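Long-range contacts in probable aminotransferase (Pseudomonas aeruginosa, PDB 5YKR), which is a probable class-III aminotransferase, a two-chain enzyme of the pyridoxal-phosphate-dependent kind: residues Y132-T137 and A295-S300; V146-R151 and F323-T328. One frame throughout, in Å; residues are numbered along the deposited sequence.

Contact 1 (Y132-T137 and A295-S300); sequences YWQVTT and AVWGCS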
ATOM      1  N   TYR A 132     -15.451 -12.573  -8.502  1.00  8.94           N
ATOM      2  CA  TYR A 132     -14.552 -12.810  -7.380  1.00  8.49           C
ATOM      3  C   TYR A 132     -13.617 -11.629  -7.162  1.00  8.40           C
ATOM      4  O   TYR A 132     -13.053 -11.115  -8.114  1.00  9.09           O
ATOM      5  CB  TYR A 132     -13.682 -14.049  -7.632  1.00  8.85           C
ATOM      6  CG  TYR A 132     -14.503 -15.320  -7.684  1.00  9.12           C
ATOM      7  CD1 TYR A 132     -14.991 -15.924  -6.524  1.00  9.24           C
ATOM      8  CD2 TYR A 132     -14.778 -15.902  -8.887  1.00  9.21           C
ATOM      9  CE1 TYR A 132     -15.815 -17.039  -6.588  1.00 10.10           C
ATOM     10  CE2 TYR A 132     -15.575 -17.017  -8.981  1.00 10.36           C
ATOM     11  CZ  TYR A 132     -16.081 -17.611  -7.842  1.00 10.17           C
ATOM     12  OH  TYR A 132     -16.835 -18.736  -7.900  1.00 13.17           O
ATOM     13  N   TRP A 133     -13.427 -11.261  -5.885  1.00  7.66           N
ATOM     14  CA  TRP A 133     -12.719 -10.029  -5.532  1.00  8.03           C
ATOM     15  C   TRP A 133     -11.689 -10.276  -4.427  1.00  7.16           C
ATOM     16  O   TRP A 133     -11.719 -11.289  -3.708  1.00  7.33           O
ATOM     17  CB  TRP A 133     -13.752  -8.979  -5.050  1.00  8.29           C
ATOM     18  CG  TRP A 133     -14.677  -8.645  -6.155  1.00  7.61           C
ATOM     19  CD1 TRP A 133     -15.751  -9.379  -6.569  1.00  7.60           C
ATOM     20  CD2 TRP A 133     -14.495  -7.605  -7.139  1.00  7.96           C
ATOM     21  NE1 TRP A 133     -16.271  -8.843  -7.735  1.00  8.47           N
ATOM     22  CE2 TRP A 133     -15.494  -7.785  -8.120  1.00  8.54           C
ATOM     23  CE3 TRP A 133     -13.612  -6.529  -7.268  1.00  7.56           C
ATOM     24  CZ2 TRP A 133     -15.628  -6.921  -9.229  1.00  8.64           C
ATOM     25  CZ3 TRP A 133     -13.734  -5.693  -8.383  1.00  8.23           C
ATOM     26  CH2 TRP A 133     -14.725  -5.901  -9.350  1.00  8.85           C
ATOM     27  N   GLN A 134     -10.764  -9.324  -4.327  1.00  7.47           N
ATOM     28  CA  GLN A 134      -9.812  -9.206  -3.226  1.00  8.05           C
ATOM     29  C   GLN A 134      -9.579  -7.718  -2.978  1.00  7.71           C
ATOM     30  O   GLN A 134      -9.874  -6.874  -3.829  1.00  9.06           O
ATOM     31  CB  GLN A 134      -8.473  -9.888  -3.567  1.00  9.44           C
ATOM     32  CG  GLN A 134      -8.503 -11.397  -3.646  1.00 10.36           C
ATOM     33  CD  GLN A 134      -8.636 -12.100  -2.309  1.00 11.91           C
ATOM     34  OE1 GLN A 134      -7.615 -12.436  -1.696  1.00 13.23           O
ATOM     35  NE2 GLN A 134      -9.918 -12.395  -1.858  1.00 12.50           N
ATOM     36  N   VAL A 135      -9.058  -7.383  -1.810  1.00  7.34           N
ATOM     37  CA  VAL A 135      -8.726  -5.999  -1.416  1.00  7.56           C
ATOM     38  C   VAL A 135      -7.257  -5.857  -1.161  1.00  7.15           C
ATOM     39  O   VAL A 135      -6.624  -6.765  -0.589  1.00  8.47           O
ATOM     40  CB  VAL A 135      -9.497  -5.606  -0.139  1.00  8.04           C
ATOM     41  CG1 VAL A 135      -9.195  -4.199   0.339  1.00  8.14           C
ATOM     42  CG2 VAL A 135     -10.974  -5.788  -0.336  1.00  9.36           C
ATOM     43  N   THR A 136      -6.706  -4.743  -1.577  1.00  6.98           N
ATOM     44  CA  THR A 136      -5.314  -4.355  -1.314  1.00  7.26           C
ATOM     45  C   THR A 136      -5.267  -2.993  -0.587  1.00  7.40           C
ATOM     46  O   THR A 136      -6.315  -2.355  -0.386  1.00  8.23           O
ATOM     47  CB  THR A 136      -4.498  -4.288  -2.591  1.00  7.05           C
ATOM     48  OG1 THR A 136      -5.012  -3.204  -3.365  1.00  7.68           O
ATOM     49  CG2 THR A 136      -4.493  -5.598  -3.361  1.00  8.24           C
ATOM     50  N   THR A 137      -4.063  -2.502  -0.304  1.00  7.17           N
ATOM     51  CA  THR A 137      -3.914  -1.132   0.262  1.00  7.95           C
ATOM     52  C   THR A 137      -3.648  -0.066  -0.777  1.00  8.13           C
ATOM     53  O   THR A 137      -3.487   1.092  -0.399  1.00  8.64           O
ATOM     54  CB  THR A 137      -2.866  -1.131   1.393  1.00  8.42           C
ATOM     55  OG1 THR A 137      -1.626  -1.596   0.911  1.00  8.99           O
ATOM     56  CG2 THR A 137      -3.298  -1.998   2.543  1.00  9.95           C
ATOM     57  N   ALA A 295      -7.678  -0.517  -2.414  1.00  7.57           N
ATOM     58  CA  ALA A 295      -8.148  -0.792  -3.766  1.00  7.89           C
ATOM     59  C   ALA A 295      -8.857  -2.138  -3.736  1.00  7.66           C
ATOM     60  O   ALA A 295      -8.658  -2.945  -2.804  1.00  7.46           O
ATOM     61  CB  ALA A 295      -6.986  -0.823  -4.776  1.00  8.00           C
ATOM     62  N   VAL A 296      -9.650  -2.388  -4.789  1.00  8.43           N
ATOM     63  CA  VAL A 296     -10.192  -3.700  -5.028  1.00  8.45           C
ATOM     64  C   VAL A 296      -9.719  -4.202  -6.378  1.00  8.43           C
ATOM     65  O   VAL A 296      -9.449  -3.408  -7.308  1.00  8.66           O
ATOM     66  CB  VAL A 296     -11.745  -3.701  -4.983  1.00  9.72           C
ATOM     67  CG1 VAL A 296     -12.241  -3.366  -3.583  1.00 10.23           C
ATOM     68  CG2 VAL A 296     -12.368  -2.753  -6.023  1.00 10.16           C
ATOM     69  N   TRP A 297      -9.658  -5.515  -6.525  1.00  8.04           N
ATOM     70  CA  TRP A 297      -9.530  -6.120  -7.808  1.00  8.43           C
ATOM     71  C   TRP A 297     -10.452  -7.291  -7.911  1.00  8.36           C
ATOM     72  O   TRP A 297     -10.674  -7.991  -6.931  1.00  8.24           O
ATOM     73  CB  TRP A 297      -8.105  -6.446  -8.179  1.00  9.74           C
ATOM     74  CG  TRP A 297      -7.409  -7.435  -7.408  1.00 10.17           C
ATOM     75  CD1 TRP A 297      -6.604  -7.220  -6.343  1.00  9.76           C
ATOM     76  CD2 TRP A 297      -7.392  -8.837  -7.680  1.00 10.26           C
ATOM     77  NE1 TRP A 297      -6.066  -8.419  -5.914  1.00 11.34           N
ATOM     78  CE2 TRP A 297      -6.536  -9.436  -6.718  1.00 10.36           C
ATOM     79  CE3 TRP A 297      -8.024  -9.659  -8.635  1.00 11.08           C
ATOM     80  CZ2 TRP A 297      -6.301 -10.811  -6.671  1.00 11.60           C
ATOM     81  CZ3 TRP A 297      -7.770 -11.021  -8.594  1.00 12.42           C
ATOM     82  CH2 TRP A 297      -6.909 -11.567  -7.662  1.00 11.88           C
ATOM     83  N   GLY A 298     -10.941  -7.500  -9.110  1.00  8.14           N
ATOM     84  CA  GLY A 298     -11.874  -8.589  -9.407  1.00  7.78           C
ATOM     85  C   GLY A 298     -11.476  -9.379 -10.622  1.00  8.55           C
ATOM     86  O   GLY A 298     -10.693  -8.893 -11.432  1.00  9.48           O
ATOM     87  N   CYS A 299     -11.975 -10.624 -10.695  1.00  7.91           N
ATOM     88  CA  CYS A 299     -11.694 -11.457 -11.858  1.00  8.31           C
ATOM     89  C   CYS A 299     -12.859 -12.319 -12.213  1.00  8.90           C
ATOM     90  O   CYS A 299     -13.764 -12.587 -11.393  1.00  9.61           O
ATOM     91  CB  CYS A 299     -10.456 -12.294 -11.634  1.00 10.22           C
ATOM     92  SG  CYS A 299     -10.582 -13.611 -10.393  1.00  9.73           S
ATOM     93  N   SER A 300     -12.832 -12.754 -13.462  1.00  8.51           N
ATOM     94  CA  SER A 300     -13.878 -13.676 -13.970  1.00  8.61           C
ATOM     95  C   SER A 300     -13.772 -15.044 -13.302  1.00  8.78           C
ATOM     96  O   SER A 300     -12.728 -15.414 -12.744  1.00  9.81           O
ATOM     97  CB  SER A 300     -13.748 -13.850 -15.469  1.00  9.53           C
ATOM     98  OG  SER A 300     -12.582 -14.621 -15.766  1.00 10.41           O
TER

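Contact 2 (V146-R151 and F323-T328); sequences VLRLCR and FGFGGT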
ATOM      1  N   VAL A 146      -2.157  -8.841  -9.302  1.00  8.47           N
ATOM      2  CA  VAL A 146      -2.803  -9.444 -10.475  1.00  9.11           C
ATOM      3  C   VAL A 146      -1.744  -9.916 -11.467  1.00  8.31           C
ATOM      4  O   VAL A 146      -1.858 -11.018 -12.036  1.00  9.66           O
ATOM      5  CB  VAL A 146      -3.824  -8.511 -11.108  1.00  9.16           C
ATOM      6  CG1 VAL A 146      -4.238  -8.990 -12.478  1.00  9.44           C
ATOM      7  CG2 VAL A 146      -5.024  -8.349 -10.173  1.00 10.02           C
ATOM      8  N   LEU A 147      -0.705  -9.081 -11.698  1.00  8.85           N
ATOM      9  CA  LEU A 147       0.311  -9.516 -12.679  1.00  8.94           C
ATOM     10  C   LEU A 147       1.019 -10.790 -12.191  1.00  9.09           C
ATOM     11  O   LEU A 147       1.279 -11.711 -13.002  1.00  9.34           O
ATOM     12  CB  LEU A 147       1.293  -8.404 -12.949  1.00 10.40           C
ATOM     13  CG  LEU A 147       0.758  -7.184 -13.702  1.00 12.62           C
ATOM     14  CD1 LEU A 147       1.867  -6.110 -13.810  1.00 14.49           C
ATOM     15  CD2 LEU A 147       0.221  -7.591 -15.074  1.00 14.47           C
ATOM     16  N   ARG A 148       1.338 -10.873 -10.896  1.00  9.31           N
ATOM     17  CA  ARG A 148       1.933 -12.084 -10.335  1.00  9.44           C
ATOM     18  C   ARG A 148       1.047 -13.303 -10.576  1.00  9.54           C
ATOM     19  O   ARG A 148       1.535 -14.348 -11.013  1.00  9.82           O
ATOM     20  CB  ARG A 148       2.176 -11.879  -8.822  1.00  9.73           C
ATOM     21  CG  ARG A 148       2.535 -13.155  -8.072  1.00 10.98           C
ATOM     22  CD  ARG A 148       2.790 -12.922  -6.589  1.00 10.88           C
ATOM     23  NE  ARG A 148       4.058 -12.246  -6.366  1.00 11.78           N
ATOM     24  CZ  ARG A 148       5.259 -12.803  -6.423  1.00 12.05           C
ATOM     25  NH1 ARG A 148       5.378 -14.076  -6.541  1.00 13.22           N
ATOM     26  NH2 ARG A 148       6.372 -12.034  -6.345  1.00 13.79           N
ATOM     27  N   LEU A 149      -0.258 -13.173 -10.285  1.00  9.65           N
ATOM     28  CA  LEU A 149      -1.138 -14.283 -10.455  1.00  9.67           C
ATOM     29  C   LEU A 149      -1.252 -14.672 -11.943  1.00  9.89           C
ATOM     30  O   LEU A 149      -1.386 -15.852 -12.265  1.00  9.79           O
ATOM     31  CB  LEU A 149      -2.523 -13.938  -9.869  1.00  9.82           C
ATOM     32  CG  LEU A 149      -2.552 -13.865  -8.342  1.00  9.98           C
ATOM     33  CD1 LEU A 149      -3.845 -13.277  -7.832  1.00 12.08           C
ATOM     34  CD2 LEU A 149      -2.316 -15.227  -7.678  1.00 11.29           C
ATOM     35  N   CYS A 150      -1.229 -13.684 -12.849  1.00  8.44           N
ATOM     36  CA  CYS A 150      -1.249 -13.986 -14.290  1.00  8.60           C
ATOM     37  C   CYS A 150      -0.003 -14.740 -14.725  1.00  9.66           C
ATOM     38  O   CYS A 150      -0.083 -15.643 -15.551  1.00 10.07           O
ATOM     39  CB  CYS A 150      -1.461 -12.727 -15.123  1.00  9.30           C
ATOM     40  SG  CYS A 150      -3.101 -12.011 -15.003  1.00  9.43           S
ATOM     41  N   ARG A 151       1.158 -14.343 -14.198  1.00  9.89           N
ATOM     42  CA  ARG A 151       2.390 -15.113 -14.467  1.00 10.40           C
ATOM     43  C   ARG A 151       2.275 -16.556 -13.936  1.00  9.38           C
ATOM     44  O   ARG A 151       2.680 -17.522 -14.617  1.00 11.40           O
ATOM     45  CB  ARG A 151       3.623 -14.414 -13.907  1.00  9.98           C
ATOM     46  CG  ARG A 151       3.976 -13.136 -14.623  1.00 10.55           C
ATOM     47  CD  ARG A 151       5.367 -12.644 -14.192  1.00 12.25           C
ATOM     48  NE  ARG A 151       5.790 -11.498 -14.968  1.00 13.56           N
ATOM     49  CZ  ARG A 151       5.650 -10.234 -14.661  1.00 16.21           C
ATOM     50  NH1 ARG A 151       5.140  -9.869 -13.527  1.00 17.56           N
ATOM     51  NH2 ARG A 151       6.060  -9.300 -15.567  1.00 18.97           N
ATOM     52  N   PHE A 323       2.691 -16.334  -0.050  1.00 10.30           N
ATOM     53  CA  PHE A 323       2.738 -16.588  -1.509  1.00 10.21           C
ATOM     54  C   PHE A 323       3.160 -15.344  -2.334  1.00  9.66           C
ATOM     55  O   PHE A 323       2.945 -15.282  -3.527  1.00 10.96           O
ATOM     56  CB  PHE A 323       1.419 -17.183  -2.046  1.00 11.11           C
ATOM     57  CG  PHE A 323       0.959 -18.387  -1.266  1.00 11.07           C
ATOM     58  CD1 PHE A 323       1.612 -19.612  -1.386  1.00 12.80           C
ATOM     59  CD2 PHE A 323      -0.177 -18.314  -0.476  1.00 11.88           C
ATOM     60  CE1 PHE A 323       1.173 -20.734  -0.714  1.00 13.41           C
ATOM     61  CE2 PHE A 323      -0.602 -19.428   0.200  1.00 12.92           C
ATOM     62  CZ  PHE A 323       0.078 -20.643   0.109  1.00 13.64           C
ATOM     63  N   GLY A 324       3.805 -14.378  -1.694  1.00 10.17           N
ATOM     64  CA  GLY A 324       4.375 -13.236  -2.399  1.00  9.82           C
ATOM     65  C   GLY A 324       3.476 -12.020  -2.545  1.00  9.91           C
ATOM     66  O   GLY A 324       3.877 -11.033  -3.176  1.00 10.40           O
ATOM     67  N   PHE A 325       2.233 -12.098  -2.018  1.00  9.63           N
ATOM     68  CA  PHE A 325       1.319 -10.961  -2.194  1.00  9.88           C
ATOM     69  C   PHE A 325       0.385 -10.935  -0.969  1.00  9.75           C
ATOM     70  O   PHE A 325       0.504 -11.729  -0.048  1.00  9.96           O
ATOM     71  CB  PHE A 325       0.543 -11.040  -3.532  1.00 10.32           C
ATOM     72  CG  PHE A 325      -0.457 -12.158  -3.647  1.00  9.89           C
ATOM     73  CD1 PHE A 325      -0.055 -13.473  -3.786  1.00 11.01           C
ATOM     74  CD2 PHE A 325      -1.823 -11.871  -3.645  1.00 10.63           C
ATOM     75  CE1 PHE A 325      -0.986 -14.479  -3.900  1.00 10.83           C
ATOM     76  CE2 PHE A 325      -2.769 -12.873  -3.771  1.00 11.15           C
ATOM     77  CZ  PHE A 325      -2.351 -14.183  -3.873  1.00 11.41           C
ATOM     78  N   GLY A 326      -0.558 -10.017  -1.002  1.00 10.75           N
ATOM     79  CA  GLY A 326      -1.392  -9.625   0.144  1.00  9.79           C
ATOM     80  C   GLY A 326      -0.624  -8.615   0.896  1.00 13.07           C
ATOM     81  O   GLY A 326       0.491  -8.274   0.466  1.00 17.38           O
ATOM     82  N   GLY A 327      -1.083  -8.245   2.060  1.00 10.74           N
ATOM     83  CA  GLY A 327      -0.465  -7.235   2.906  1.00 10.58           C
ATOM     84  C   GLY A 327      -1.199  -7.243   4.255  1.00  9.05           C
ATOM     85  O   GLY A 327      -2.418  -7.575   4.337  1.00  9.54           O
ATOM     86  N   THR A 328      -0.494  -6.876   5.313  1.00  9.50           N
ATOM     87  CA  THR A 328      -1.023  -7.070   6.667  1.00  9.69           C
ATOM     88  C   THR A 328      -2.303  -6.304   6.951  1.00  9.51           C
ATOM     89  O   THR A 328      -3.183  -6.818   7.663  1.00  9.34           O
ATOM     90  CB  THR A 328       0.063  -6.782   7.695  1.00 11.04           C
ATOM     91  OG1 THR A 328       1.266  -7.538   7.372  1.00 13.08           O
ATOM     92  CG2 THR A 328      -0.409  -7.092   9.115  1.00 12.09           C
TER
HETATM   93  O   HOH W   1       3.619 -16.454  -5.978  1.00 12.57           O
HETATM   94  O   HOH W   2       3.602  -9.554  -5.636  1.00 14.59           O

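Contact 1 (Y132-T137 and A295-S300)
Two tryptophans, Trp-133 and Trp-297, reach across an antiparallel strand pair on opposite faces. The Trp-133 indole lies flat over Gly-298, whose CA sits 3.5 Å from the centroid of the six-membered ring, a CH-pi contact for which glycine leaves room. The ring is carried there by a chi1 of -63°, with CG beside the backbone N, while NE1 is hydrogen-bonded to Leu-130 O. Val-296 CG2 comes obliquely to the same indole, 4.0 Å from Trp-133 CZ3.

On the other face, Trp-297 and Gln-134 run side by side. Gln-134 CB rests over the five-membered ring of Trp-297, toward its rim, and the Gln-134 amide is turned 79° from the indole, whereas Thr-136 CG2 meets the ring edge 4.0 Å from Trp-297 CD1. A bend at chi2 brings Gln-134 NE2 back to Trp-133 O, 2.8 Å away on a carbonyl lone pair; NE2 is also hydrogen-bonded to Ala-45 O of the second subunit.

The central hydrogen-bonded pair joins Gln-134 N to Trp-297 O (2.9 Å) and Trp-297 N back to Gln-134 O. Helix 139-154 packs on the Trp-297 face, helix 333-346 on the other. Strand 132-136, outermost within the chain, makes backbone hydrogen bonds to the second subunit through Trp-133 and Val-135. Strand 295-299 alone runs against the rest of the seven-stranded sheet, as in the large domain of fold-type I pyridoxal-phosphate enzymes.

Contact 2 (V146-R151 and F323-T328)
Arg-148 reaches Gly-324 on a chain extended through chi1 and chi2 (169° and 179°) and then bent at chi3 (-73°), a turn that lays its guanidinium over the glycine backbone. The setting is a helix-to-loop contact of the fold-type I aminotransferase architecture: helix 139-154 packs against the irregular segment between helices 301-310 and 333-346. Gly-324 CA lies 4.0 Å above the guanidinium plane, over its centre, an approach for which the lack of a side chain leaves space.

The Phe-325 ring is almost parallel to the guanidinium plane, but the touching atom is Arg-148 CD, nearer the backbone, which comes obliquely to within 4.0 Å of Phe-325 CD1. Leu-149 crosses the same phenyl group at about a right angle, bringing CD2 to 3.9 Å from CZ.

At the dimer interface, a salt bridge from NH2 to Asp-171 and a hydrogen bond from NH1 to His-190 O, both of the second subunit, fix the guanidinium's rotation. The same loop reaches that subunit's cofactor-bearing lysine (LLP) through a hydrogen bond from Thr-328 OG1. Two waters complete the junction: one accepts from Arg-148 NH1 and donates to Phe-323 O, the other accepts from Arg-148 NE at 2.8 Å and donates to Gly-324 O at 2.9 Å.

Followed from the N terminus, the chain lays down strand 132-136 and then helix 139-154, so the first halves of both contacts arrive in succession. Contact 1 closes when strand 295-299 returns beside strand 132-136; contact 2 closes later, at the loop 323-328. The two closures therefore cross, with their segments alternating along the sequence. Their centres are about 11 Å apart, and they meet directly where Trp-297 packs on Val-146 and Leu-149 of the helix. Together they join the end of the sheet that meets the second subunit, helix 139-154, packed on one face of it, and the loop leading to helix 333-346, and both reach the second subunit.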